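Local coordinates for fatty-acid-binding protein 1 (Arabidopsis thaliana, PDB 4DOO), which binds fatty acids, preferring saturated ones, through a chalcone-isomerase-like domain in the chloroplast, and may take part in alpha-linolenic acid metabolism, at residues 109-114 and 125-130; 131-136 and 166-171; 148-153 and 176-181; 155-158 and 163-166. All coordinates share one frame; numbering follows the deposited sequence.

Contact 1 of 4, residues 109-114 and 125-130; sequences ESVGNR and ELLQSF. With DAO (lauric acid), chain C.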
loop_
_atom_site.group_PDB
_atom_site.type_symbol
_atom_site.label_atom_id
_atom_site.label_comp_id
_atom_site.label_asym_id
_atom_site.label_seq_id
_atom_site.Cartn_x
_atom_site.Cartn_y
_atom_site.Cartn_z
ATOM N N GLU A 109 12.851 -7.410 5.219
ATOM C CA GLU A 109 13.831 -6.375 4.922
ATOM C C GLU A 109 13.155 -5.041 4.585
ATOM O O GLU A 109 13.483 -4.009 5.174
ATOM C CB GLU A 109 14.719 -6.798 3.747
ATOM C CG GLU A 109 15.952 -5.921 3.562
ATOM C CD GLU A 109 16.908 -6.463 2.512
ATOM O OE1 GLU A 109 16.550 -6.457 1.315
ATOM O OE2 GLU A 109 18.020 -6.903 2.884
ATOM N N SER A 110 12.212 -5.063 3.644
ATOM C CA SER A 110 11.522 -3.836 3.237
ATOM C C SER A 110 10.731 -3.215 4.388
ATOM O O SER A 110 10.876 -2.029 4.685
ATOM C CB SER A 110 10.588 -4.119 2.053
ATOM O OG SER A 110 9.589 -5.056 2.400
ATOM N N VAL A 111 9.894 -4.014 5.037
ATOM C CA VAL A 111 9.106 -3.512 6.155
ATOM C C VAL A 111 10.050 -3.161 7.305
ATOM O O VAL A 111 9.874 -2.145 7.976
ATOM C CB VAL A 111 8.072 -4.558 6.620
ATOM C CG1 VAL A 111 7.369 -4.075 7.881
ATOM C CG2 VAL A 111 7.048 -4.799 5.510
ATOM N N GLY A 112 11.060 -4.002 7.514
ATOM C CA GLY A 112 12.027 -3.755 8.570
ATOM C C GLY A 112 12.748 -2.429 8.390
ATOM O O GLY A 112 12.897 -1.664 9.345
ATOM N N ASN A 113 13.196 -2.161 7.167
ATOM C CA ASN A 113 13.893 -0.919 6.839
ATOM C C ASN A 113 13.038 0.280 7.240
ATOM O O ASN A 113 13.539 1.266 7.788
ATOM C CB ASN A 113 14.199 -0.874 5.329
ATOM C CG ASN A 113 14.720 0.490 4.854
ATOM O OD1 ASN A 113 13.960 1.459 4.732
ATOM N ND2 ASN A 113 16.021 0.565 4.577
ATOM N N ARG A 114 11.738 0.185 6.983
ATOM C CA ARG A 114 10.829 1.275 7.308
ATOM C C ARG A 114 10.532 1.398 8.798
ATOM O O ARG A 114 10.423 2.511 9.318
ATOM C CB ARG A 114 9.531 1.129 6.509
ATOM C CG ARG A 114 9.701 1.379 5.010
ATOM C CD ARG A 114 10.223 2.787 4.732
ATOM N NE ARG A 114 10.205 3.135 3.312
ATOM C CZ ARG A 114 11.042 2.649 2.401
ATOM N NH1 ARG A 114 11.981 1.779 2.747
ATOM N NH2 ARG A 114 10.944 3.038 1.138
ATOM N N GLU A 125 9.911 -7.404 17.709
ATOM C CA GLU A 125 8.662 -8.071 18.068
ATOM C C GLU A 125 7.510 -7.607 17.194
ATOM O O GLU A 125 6.637 -8.391 16.828
ATOM C CB GLU A 125 8.322 -7.845 19.548
ATOM C CG GLU A 125 9.383 -8.371 20.514
ATOM C CD GLU A 125 8.898 -8.443 21.955
ATOM O OE1 GLU A 125 9.702 -8.822 22.836
ATOM O OE2 GLU A 125 7.714 -8.126 22.202
ATOM N N LEU A 126 7.506 -6.322 16.864
ATOM C CA LEU A 126 6.462 -5.774 16.014
ATOM C C LEU A 126 6.559 -6.442 14.646
ATOM O O LEU A 126 5.561 -6.926 14.109
ATOM C CB LEU A 126 6.631 -4.257 15.874
ATOM C CG LEU A 126 5.617 -3.572 14.950
ATOM C CD1 LEU A 126 4.205 -3.906 15.415
ATOM C CD2 LEU A 126 5.851 -2.067 14.953
ATOM N N LEU A 127 7.769 -6.477 14.094
ATOM C CA LEU A 127 7.994 -7.100 12.793
ATOM C C LEU A 127 7.629 -8.577 12.839
ATOM O O LEU A 127 7.167 -9.132 11.849
ATOM C CB LEU A 127 9.458 -6.950 12.358
ATOM C CG LEU A 127 9.824 -7.568 10.998
ATOM C CD1 LEU A 127 8.995 -6.924 9.888
ATOM C CD2 LEU A 127 11.310 -7.377 10.725
ATOM N N GLN A 128 7.831 -9.214 13.987
ATOM C CA GLN A 128 7.506 -10.629 14.113
ATOM C C GLN A 128 5.996 -10.850 14.139
ATOM O O GLN A 128 5.507 -11.868 13.652
ATOM C CB GLN A 128 8.144 -11.223 15.374
ATOM C CG GLN A 128 7.912 -12.719 15.540
ATOM C CD GLN A 128 8.289 -13.515 14.300
ATOM O OE1 GLN A 128 9.421 -13.440 13.816
ATOM N NE2 GLN A 128 7.338 -14.284 13.779
ATOM N N SER A 129 5.256 -9.902 14.706
ATOM C CA SER A 129 3.803 -10.030 14.760
ATOM C C SER A 129 3.238 -9.961 13.343
ATOM O O SER A 129 2.191 -10.547 13.046
ATOM C CB SER A 129 3.190 -8.921 15.627
ATOM O OG SER A 129 3.403 -7.637 15.066
ATOM N N PHE A 130 3.935 -9.240 12.470
ATOM C CA PHE A 130 3.511 -9.116 11.078
ATOM C C PHE A 130 3.837 -10.424 10.362
ATOM O O PHE A 130 2.990 -11.010 9.690
ATOM C CB PHE A 130 4.240 -7.957 10.394
ATOM C CG PHE A 130 3.867 -7.775 8.948
ATOM C CD1 PHE A 130 2.566 -7.434 8.587
ATOM C CD2 PHE A 130 4.816 -7.951 7.946
ATOM C CE1 PHE A 130 2.213 -7.272 7.243
ATOM C CE2 PHE A 130 4.476 -7.792 6.602
ATOM C CZ PHE A 130 3.170 -7.451 6.251
HETATM O O1 DAO C . 8.670 -6.174 -0.008
HETATM O O2 DAO C . 7.077 -5.889 -1.506
HETATM C C1 DAO C . 7.488 -5.892 -0.321
HETATM C C2 DAO C . 6.510 -5.555 0.781
HETATM C C3 DAO C . 5.478 -6.663 0.911
HETATM C C4 DAO C . 4.587 -6.449 2.143
HETATM C C5 DAO C . 3.371 -7.376 2.110
HETATM C C6 DAO C . 3.722 -8.775 2.609
HETATM C C7 DAO C . 2.791 -9.824 2.022
HETATM C C8 DAO C . 3.418 -11.204 2.142
HETATM C C9 DAO C . 2.588 -12.251 1.421
HETATM C C10 DAO C . 3.191 -13.638 1.624
HETATM C C11 DAO C . 2.108 -14.710 1.565
HETATM C C12 DAO C . 2.725 -16.092 1.547
#
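Gly112 and Leu127 come closest, with CA atoms 6.7 Å apart, where the helical segments 109-114 and 125-130 run roughly antiparallel at 146°. They form a helical hairpin of the chalcone-isomerase fold, and its inner side lines the fatty-acid pocket. No hydrogen bond joins the two segments. The contact is carried by methyl groups and one ring. The main touch is between Val111 CG1 and Leu127 CD1, 3.8 Å apart, with the two side chains crossing obliquely. The other methyl of Leu127, CD2, rests near the CA of Gly112. The second branch of Val111 serves a different partner: its CG2 lies 4.1 Å from CE2 of the Phe130 ring. In Phe130, CG is anti to the backbone N (chi1 179°), which carries the ring away from its own helix toward Val111 and the laurate. The laurate chain passes the rim of this ring, with C6 near the ring plane and 3.9 Å from CZ. Phe107 and Phe134 each meet the ring edge to face. With an alanine in place of Phe130, a gap would probably open between Val111 and the C5-C6 part of the laurate, and Phe107 and Phe134 would each lose an edge-to-face partner. Ser110 holds the polar end of the same ligand, whose carboxylate is also bound by Arg30 NE and Tyr43 OH. From the helix 100-118 side, Ser110 OG donates to laurate O1 at 2.8 Å.

Contact 2 of 4, residues 131-136 and 166-171; sequences TSLFKD and GSVKSH. With DAO (lauric acid), chain C.
Leu133 lies against the backbone of Gly166, with its CD2 methyl 3.8 Å from the glycine CA. The carbonyl carbon of Gly166 is just as near to this methyl. A CB on Gly166 would clash with CD2, and the backbone angles there already leave it no room. The other methyl, CD1, reaches Val168 CG2 more loosely, at 4.2 Å. Leu133 also backs a pocket residue. Its CB sits over one face of the neighbouring Phe134 ring, offset toward the rim. Laurate C8 lies over the opposite face, 3.6 Å above the plane, and Phe134 CE2 is 3.7 Å from it. In Phe134, CG is anti to the carbonyl carbon (chi1 -44°), and the ring lies along the C7-C11 part of the ligand. With a serine in its place, the tail half of the fatty acid would probably lose its flat apolar wall, and Leu133 CB its cover.

Further out, Phe134 N is bonded to Thr131 O at 3.0 Å, and Arg104 NH2 holds the carbonyl O of Phe134. On the other side, backbone bonds tie Gly166 to Val158 and Val168 to Leu156. The segment following helix 124-131 packs on edge strand 163-169 of the antiparallel sheet, and its Phe134 turns inward to wall the fatty-acid pocket of this chalcone-isomerase-like fold.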
loop_
_atom_site.group_PDB
_atom_site.type_symbol
_atom_site.label_atom_id
_atom_site.label_comp_id
_atom_site.label_asym_id
_atom_site.label_seq_id
_atom_site.Cartn_x
_atom_site.Cartn_y
_atom_site.Cartn_z
ATOM N N THR A 131 5.075 -10.877 10.521
ATOM C CA THR A 131 5.531 -12.120 9.910
ATOM C C THR A 131 4.611 -13.290 10.264
ATOM O O THR A 131 4.253 -14.097 9.400
ATOM C CB THR A 131 6.960 -12.473 10.383
ATOM O OG1 THR A 131 7.870 -11.450 9.959
ATOM C CG2 THR A 131 7.404 -13.817 9.803
ATOM N N SER A 132 4.235 -13.377 11.538
ATOM C CA SER A 132 3.375 -14.453 12.018
ATOM C C SER A 132 2.034 -14.542 11.298
ATOM O O SER A 132 1.392 -15.591 11.306
ATOM C CB SER A 132 3.135 -14.309 13.526
ATOM O OG SER A 132 4.345 -14.454 14.249
ATOM N N LEU A 133 1.606 -13.447 10.684
ATOM C CA LEU A 133 0.338 -13.447 9.966
ATOM C C LEU A 133 0.383 -14.423 8.790
ATOM O O LEU A 133 -0.652 -14.931 8.353
ATOM C CB LEU A 133 0.014 -12.041 9.450
ATOM C CG LEU A 133 -0.224 -10.924 10.475
ATOM C CD1 LEU A 133 -0.490 -9.616 9.738
ATOM C CD2 LEU A 133 -1.403 -11.276 11.375
ATOM N N PHE A 134 1.582 -14.694 8.287
ATOM C CA PHE A 134 1.731 -15.595 7.147
ATOM C C PHE A 134 2.393 -16.919 7.511
ATOM O O PHE A 134 2.911 -17.622 6.641
ATOM C CB PHE A 134 2.541 -14.913 6.040
ATOM C CG PHE A 134 2.136 -13.490 5.781
ATOM C CD1 PHE A 134 2.679 -12.453 6.534
ATOM C CD2 PHE A 134 1.192 -13.186 4.808
ATOM C CE1 PHE A 134 2.287 -11.133 6.321
ATOM C CE2 PHE A 134 0.791 -11.869 4.588
ATOM C CZ PHE A 134 1.339 -10.842 5.346
ATOM N N LYS A 135 2.362 -17.264 8.794
ATOM C CA LYS A 135 2.976 -18.498 9.276
ATOM C C LYS A 135 2.387 -19.778 8.676
ATOM O O LYS A 135 3.075 -20.794 8.594
ATOM C CB LYS A 135 2.879 -18.563 10.804
ATOM C CG LYS A 135 1.453 -18.540 11.332
ATOM C CD LYS A 135 1.418 -18.502 12.857
ATOM C CE LYS A 135 2.036 -19.753 13.462
ATOM N NZ LYS A 135 1.318 -20.988 13.037
ATOM N N ASP A 136 1.128 -19.728 8.253
ATOM C CA ASP A 136 0.467 -20.905 7.690
ATOM C C ASP A 136 0.492 -21.005 6.168
ATOM O O ASP A 136 -0.135 -21.892 5.590
ATOM C CB ASP A 136 -0.985 -20.977 8.171
ATOM C CG ASP A 136 -1.093 -21.104 9.676
ATOM O OD1 ASP A 136 -0.397 -21.967 10.247
ATOM O OD2 ASP A 136 -1.879 -20.345 10.284
ATOM N N GLY A 166 -5.579 -12.157 9.910
ATOM C CA GLY A 166 -5.190 -11.549 11.169
ATOM C C GLY A 166 -5.011 -10.051 11.090
ATOM O O GLY A 166 -5.066 -9.462 10.010
ATOM N N SER A 167 -4.794 -9.432 12.245
ATOM C CA SER A 167 -4.608 -7.994 12.315
ATOM C C SER A 167 -3.554 -7.646 13.353
ATOM O O SER A 167 -3.233 -8.449 14.235
ATOM C CB SER A 167 -5.917 -7.299 12.702
ATOM O OG SER A 167 -6.988 -7.681 11.859
ATOM N N VAL A 168 -3.022 -6.436 13.233
ATOM C CA VAL A 168 -2.023 -5.915 14.153
ATOM C C VAL A 168 -2.345 -4.439 14.351
ATOM O O VAL A 168 -2.365 -3.665 13.392
ATOM C CB VAL A 168 -0.583 -6.055 13.585
ATOM C CG1 VAL A 168 0.420 -5.405 14.532
ATOM C CG2 VAL A 168 -0.234 -7.530 13.395
ATOM N N LYS A 169 -2.627 -4.059 15.592
ATOM C CA LYS A 169 -2.936 -2.672 15.898
ATOM C C LYS A 169 -1.607 -1.975 16.153
ATOM O O LYS A 169 -0.959 -2.213 17.171
ATOM C CB LYS A 169 -3.830 -2.578 17.137
ATOM C CG LYS A 169 -4.259 -1.159 17.462
ATOM C CD LYS A 169 -5.107 -1.099 18.718
ATOM C CE LYS A 169 -5.509 0.335 19.013
ATOM N NZ LYS A 169 -6.244 0.942 17.866
ATOM N N SER A 170 -1.194 -1.128 15.216
ATOM C CA SER A 170 0.068 -0.414 15.343
ATOM C C SER A 170 0.152 0.728 14.344
ATOM O O SER A 170 0.169 0.512 13.134
ATOM C CB SER A 170 1.243 -1.378 15.129
ATOM O OG SER A 170 2.477 -0.683 14.999
ATOM N N HIS A 171 0.194 1.948 14.863
ATOM C CA HIS A 171 0.294 3.130 14.021
ATOM C C HIS A 171 1.612 3.041 13.253
ATOM O O HIS A 171 1.683 3.363 12.067
ATOM C CB HIS A 171 0.277 4.385 14.900
ATOM C CG HIS A 171 0.168 5.663 14.131
ATOM N ND1 HIS A 171 1.126 6.076 13.229
ATOM C CD2 HIS A 171 -0.782 6.627 14.138
ATOM C CE1 HIS A 171 0.769 7.238 12.713
ATOM N NE2 HIS A 171 -0.384 7.595 13.248
HETATM O O1 DAO C . 8.670 -6.174 -0.008
HETATM O O2 DAO C . 7.077 -5.889 -1.506
HETATM C C1 DAO C . 7.488 -5.892 -0.321
HETATM C C2 DAO C . 6.510 -5.555 0.781
HETATM C C3 DAO C . 5.478 -6.663 0.911
HETATM C C4 DAO C . 4.587 -6.449 2.143
HETATM C C5 DAO C . 3.371 -7.376 2.110
HETATM C C6 DAO C . 3.722 -8.775 2.609
HETATM C C7 DAO C . 2.791 -9.824 2.022
HETATM C C8 DAO C . 3.418 -11.204 2.142
HETATM C C9 DAO C . 2.588 -12.251 1.421
HETATM C C10 DAO C . 3.191 -13.638 1.624
HETATM C C11 DAO C . 2.108 -14.710 1.565
HETATM C C12 DAO C . 2.725 -16.092 1.547
#

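Contact 3 of 4, residues 148-153 and 176-181; sequences LTKDPG and SILDLY. With DAO (lauric acid), chain C.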
loop_
_atom_site.group_PDB
_atom_site.type_symbol
_atom_site.label_atom_id
_atom_site.label_comp_id
_atom_site.label_asym_id
_atom_site.label_seq_id
_atom_site.Cartn_x
_atom_site.Cartn_y
_atom_site.Cartn_z
ATOM N N LEU A 148 -3.989 -5.754 1.991
ATOM C CA LEU A 148 -3.473 -5.148 3.210
ATOM C C LEU A 148 -4.374 -3.950 3.461
ATOM O O LEU A 148 -4.478 -3.057 2.618
ATOM C CB LEU A 148 -2.032 -4.661 3.018
ATOM C CG LEU A 148 -0.991 -5.631 2.452
ATOM C CD1 LEU A 148 0.322 -4.882 2.226
ATOM C CD2 LEU A 148 -0.791 -6.794 3.403
ATOM N N THR A 149 -5.043 -3.919 4.605
ATOM C CA THR A 149 -5.920 -2.791 4.870
ATOM C C THR A 149 -5.625 -2.044 6.159
ATOM O O THR A 149 -5.243 -2.632 7.171
ATOM C CB THR A 149 -7.401 -3.222 4.890
ATOM O OG1 THR A 149 -7.627 -4.127 5.975
ATOM C CG2 THR A 149 -7.773 -3.903 3.580
ATOM N N LYS A 150 -5.792 -0.730 6.089
ATOM C CA LYS A 150 -5.609 0.147 7.229
ATOM C C LYS A 150 -7.032 0.396 7.721
ATOM O O LYS A 150 -7.788 1.158 7.117
ATOM C CB LYS A 150 -4.954 1.463 6.794
ATOM C CG LYS A 150 -4.738 2.465 7.921
ATOM C CD LYS A 150 -4.065 3.729 7.412
ATOM C CE LYS A 150 -3.938 4.774 8.510
ATOM N NZ LYS A 150 -3.264 6.007 8.018
ATOM N N ASP A 151 -7.400 -0.284 8.799
ATOM C CA ASP A 151 -8.728 -0.149 9.381
ATOM C C ASP A 151 -8.693 0.982 10.404
ATOM O O ASP A 151 -7.615 1.430 10.800
ATOM C CB ASP A 151 -9.129 -1.463 10.060
ATOM C CG ASP A 151 -9.235 -2.622 9.079
ATOM O OD1 ASP A 151 -9.290 -3.786 9.534
ATOM O OD2 ASP A 151 -9.268 -2.371 7.853
ATOM N N PRO A 152 -9.868 1.464 10.844
ATOM C CA PRO A 152 -9.908 2.552 11.829
ATOM C C PRO A 152 -9.010 2.289 13.037
ATOM O O PRO A 152 -8.819 1.141 13.448
ATOM C CB PRO A 152 -11.387 2.621 12.200
ATOM C CG PRO A 152 -12.060 2.258 10.917
ATOM C CD PRO A 152 -11.231 1.080 10.431
ATOM N N GLY A 153 -8.461 3.360 13.602
ATOM C CA GLY A 153 -7.585 3.222 14.753
ATOM C C GLY A 153 -6.251 2.619 14.353
ATOM O O GLY A 153 -5.626 1.894 15.126
ATOM N N SER A 176 4.643 2.399 8.238
ATOM C CA SER A 176 5.777 1.774 7.566
ATOM C C SER A 176 5.393 1.067 6.271
ATOM O O SER A 176 6.022 1.270 5.231
ATOM C CB SER A 176 6.461 0.782 8.509
ATOM O OG SER A 176 6.955 1.437 9.665
ATOM N N ILE A 177 4.361 0.235 6.334
ATOM C CA ILE A 177 3.921 -0.493 5.151
ATOM C C ILE A 177 3.448 0.460 4.054
ATOM O O ILE A 177 3.883 0.356 2.909
ATOM C CB ILE A 177 2.807 -1.500 5.509
ATOM C CG1 ILE A 177 3.394 -2.607 6.391
ATOM C CG2 ILE A 177 2.216 -2.110 4.247
ATOM C CD1 ILE A 177 2.382 -3.606 6.894
ATOM N N LEU A 178 2.569 1.394 4.407
ATOM C CA LEU A 178 2.067 2.359 3.433
ATOM C C LEU A 178 3.185 3.186 2.817
ATOM O O LEU A 178 3.103 3.571 1.655
ATOM C CB LEU A 178 1.056 3.304 4.079
ATOM C CG LEU A 178 -0.345 2.763 4.350
ATOM C CD1 LEU A 178 -1.166 3.823 5.073
ATOM C CD2 LEU A 178 -1.008 2.380 3.031
ATOM N N ASP A 179 4.231 3.461 3.592
ATOM C CA ASP A 179 5.340 4.268 3.088
ATOM C C ASP A 179 6.045 3.613 1.907
ATOM O O ASP A 179 6.631 4.300 1.072
ATOM C CB ASP A 179 6.354 4.557 4.204
ATOM C CG ASP A 179 7.340 5.651 3.823
ATOM O OD1 ASP A 179 8.507 5.334 3.503
ATOM O OD2 ASP A 179 6.935 6.832 3.829
ATOM N N LEU A 180 5.986 2.285 1.836
ATOM C CA LEU A 180 6.624 1.551 0.746
ATOM C C LEU A 180 5.950 1.829 -0.586
ATOM O O LEU A 180 6.580 1.750 -1.639
ATOM C CB LEU A 180 6.558 0.040 1.004
ATOM C CG LEU A 180 7.360 -0.505 2.182
ATOM C CD1 LEU A 180 7.061 -1.993 2.362
ATOM C CD2 LEU A 180 8.847 -0.272 1.929
ATOM N N TYR A 181 4.659 2.136 -0.530
ATOM C CA TYR A 181 3.877 2.380 -1.733
ATOM C C TYR A 181 3.615 3.851 -2.062
ATOM O O TYR A 181 3.612 4.235 -3.232
ATOM C CB TYR A 181 2.540 1.636 -1.611
ATOM C CG TYR A 181 2.703 0.144 -1.377
ATOM C CD1 TYR A 181 2.991 -0.723 -2.435
ATOM C CD2 TYR A 181 2.614 -0.389 -0.093
ATOM C CE1 TYR A 181 3.189 -2.090 -2.214
ATOM C CE2 TYR A 181 2.811 -1.749 0.142
ATOM C CZ TYR A 181 3.098 -2.592 -0.920
ATOM O OH TYR A 181 3.301 -3.934 -0.677
HETATM O O1 DAO C . 8.670 -6.174 -0.008
HETATM O O2 DAO C . 7.077 -5.889 -1.506
HETATM C C1 DAO C . 7.488 -5.892 -0.321
HETATM C C2 DAO C . 6.510 -5.555 0.781
HETATM C C3 DAO C . 5.478 -6.663 0.911
HETATM C C4 DAO C . 4.587 -6.449 2.143
HETATM C C5 DAO C . 3.371 -7.376 2.110
HETATM C C6 DAO C . 3.722 -8.775 2.609
HETATM C C7 DAO C . 2.791 -9.824 2.022
HETATM C C8 DAO C . 3.418 -11.204 2.142
HETATM C C9 DAO C . 2.588 -12.251 1.421
HETATM C C10 DAO C . 3.191 -13.638 1.624
HETATM C C11 DAO C . 2.108 -14.710 1.565
HETATM C C12 DAO C . 2.725 -16.092 1.547
#
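Leu148 and Ile177 meet at about a right angle, with CD1 of the leucine 3.9 Å from CG2 of the isoleucine. Lys150 and Leu178 cross in the same way one strand repeat further on. There Lys150 CD touches Leu178 CD1 at 3.7 Å. The strand 148-151 and the helix 176-181 lie at 123° to each other. Leu148 and Lys150, on the side of the strand toward the helix, make the two crossings. Lys150 is fully extended beyond CG (chi2 179°), so its methylenes give the leucine an apolar flank while NZ travels on to the carbonyl O of Ala83. The charge therefore ends away from the apolar touch.

Leu148 CD1 has two further neighbours. It is 4.3 Å from Tyr181 OH, and it touches laurate C5 at 3.9 Å. In Tyr181, CG is anti to the carbonyl carbon (chi1 -57°), and the phenol reaches the chain just behind the carboxylate, with OH 3.8 Å from laurate C3. Leu180 CD1 packs on the adjoining C2. The rings of Phe45 and Phe187 meet Tyr181 edge to face and probably limit its rotation. The phenol oxygen shares a hydrogen bond with Tyr43 OH, which itself binds the carboxylate. The helix thus joins the sheet mainly through carbon-to-carbon touches, with no hydrogen bond between the segments, while Tyr181 adds a second-shell hydroxyl that is likely to position Tyr43 against the laurate head.

Contact 4 of 4, residues 155-158 and 163-166; sequences VLSV and NHVG
Val158 is gripped at both ends of its backbone. Its N donates to Gly166 O at 3.0 Å, nearly straight at 166°. Its carbonyl O accepts from Val165 N at 2.8 Å, straighter still at 178° and in the carbonyl plane. A weaker CA-H...O contact runs from Ser157 CA to Gly166 O, 3.6 Å apart. At the backbone angles of Gly166 a CB would press on the carbonyl O of Val165.

Around these bonds the side chains pack closely. With CG1 of Val165 anti to the carbonyl carbon (chi1 -61°), CG2 falls between N and the carbonyl carbon and faces Val158, 3.7 Å from its CB. The same methyl is only 3.1 Å from Val158 O, a tight fit. Ser157 CB sits at the edge of the His164 ring, 4.3 Å from NE2. Beyond it, Ser167 OG is hydrogen-bonded both to His164 NE2 and to Ser157 OG, and Ser157 OG is also hydrogen-bonded to Asp151 OD1. These polar groups form a short chain across neighbouring strands. With Val165 and Gly166 both set against Val158, the backbone is consistent with a beta bulge in the antiparallel hairpin of strands 155-160 and 163-169, at the edge of the sheet.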
loop_
_atom_site.group_PDB
_atom_site.type_symbol
_atom_site.label_atom_id
_atom_site.label_comp_id
_atom_site.label_asym_id
_atom_site.label_seq_id
_atom_site.Cartn_x
_atom_site.Cartn_y
_atom_site.Cartn_z
ATOM N N VAL A 155 -5.288 0.094 12.523
ATOM C CA VAL A 155 -5.197 -1.345 12.712
ATOM C C VAL A 155 -4.896 -1.943 11.342
ATOM O O VAL A 155 -5.641 -1.715 10.388
ATOM C CB VAL A 155 -6.523 -1.939 13.230
ATOM C CG1 VAL A 155 -6.458 -3.469 13.206
ATOM C CG2 VAL A 155 -6.798 -1.441 14.642
ATOM N N LEU A 156 -3.803 -2.694 11.243
ATOM C CA LEU A 156 -3.425 -3.314 9.977
ATOM C C LEU A 156 -4.023 -4.708 9.854
ATOM O O LEU A 156 -3.714 -5.589 10.652
ATOM C CB LEU A 156 -1.905 -3.424 9.863
ATOM C CG LEU A 156 -1.454 -4.123 8.577
ATOM C CD1 LEU A 156 -1.417 -3.111 7.446
ATOM C CD2 LEU A 156 -0.089 -4.749 8.777
ATOM N N SER A 157 -4.875 -4.907 8.856
ATOM C CA SER A 157 -5.489 -6.210 8.640
ATOM C C SER A 157 -5.037 -6.798 7.313
ATOM O O SER A 157 -4.843 -6.071 6.338
ATOM C CB SER A 157 -7.012 -6.091 8.661
ATOM O OG SER A 157 -7.461 -5.653 9.930
ATOM N N VAL A 158 -4.877 -8.115 7.285
ATOM C CA VAL A 158 -4.439 -8.810 6.083
ATOM C C VAL A 158 -5.378 -9.940 5.689
ATOM O O VAL A 158 -5.795 -10.744 6.525
ATOM C CB VAL A 158 -3.031 -9.419 6.268
ATOM C CG1 VAL A 158 -2.586 -10.101 4.972
ATOM C CG2 VAL A 158 -2.044 -8.336 6.677
ATOM N N ASN A 163 -9.571 -14.439 2.308
ATOM C CA ASN A 163 -9.701 -14.912 3.682
ATOM C C ASN A 163 -8.874 -14.086 4.663
ATOM O O ASN A 163 -7.656 -13.989 4.528
ATOM C CB ASN A 163 -9.277 -16.382 3.773
ATOM C CG ASN A 163 -10.062 -17.275 2.827
ATOM O OD1 ASN A 163 -11.292 -17.235 2.794
ATOM N ND2 ASN A 163 -9.351 -18.093 2.056
ATOM N N HIS A 164 -9.538 -13.491 5.649
ATOM C CA HIS A 164 -8.845 -12.692 6.656
ATOM C C HIS A 164 -7.912 -13.603 7.452
ATOM O O HIS A 164 -8.323 -14.666 7.915
ATOM C CB HIS A 164 -9.873 -12.028 7.578
ATOM C CG HIS A 164 -9.273 -11.306 8.742
ATOM N ND1 HIS A 164 -8.958 -11.936 9.927
ATOM C CD2 HIS A 164 -8.951 -10.001 8.915
ATOM C CE1 HIS A 164 -8.474 -11.052 10.780
ATOM N NE2 HIS A 164 -8.459 -9.870 10.190
ATOM N N VAL A 165 -6.657 -13.193 7.603
ATOM C CA VAL A 165 -5.685 -14.002 8.328
ATOM C C VAL A 165 -5.242 -13.416 9.660
ATOM O O VAL A 165 -4.596 -14.100 10.455
ATOM C CB VAL A 165 -4.424 -14.261 7.478
ATOM C CG1 VAL A 165 -4.799 -15.024 6.218
ATOM C CG2 VAL A 165 -3.749 -12.941 7.126
ATOM N N GLY A 166 -5.579 -12.157 9.910
ATOM C CA GLY A 166 -5.190 -11.549 11.169
ATOM C C GLY A 166 -5.011 -10.051 11.090
ATOM O O GLY A 166 -5.066 -9.462 10.010
#

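In the fold
Contacts 1, 2 and 3 all touch one laurate: contact 1 at the carboxylate and C5-C6, contact 2 along C7-C11, contact 3 at C2-C5. Contact 4 is set back, with the Val158 side chain about 6 Å from the ligand at nearest atoms. It shares Gly166 with contact 2, and their centres are 7 Å apart. Phe130 CE1 of contact 1 packs on Ile177 CD1 of contact 3 and Leu156 CD2 of contact 4, each at 3.7 Å. The Arg114 NE to Asp179 OD1 salt bridge, 2.8 Å, ties the helices of contacts 1 and 3. Contact 4 is nested in the loop that contact 3 closes, and Thr149 N to Ser157 O, 2.8 Å, probably links their strands.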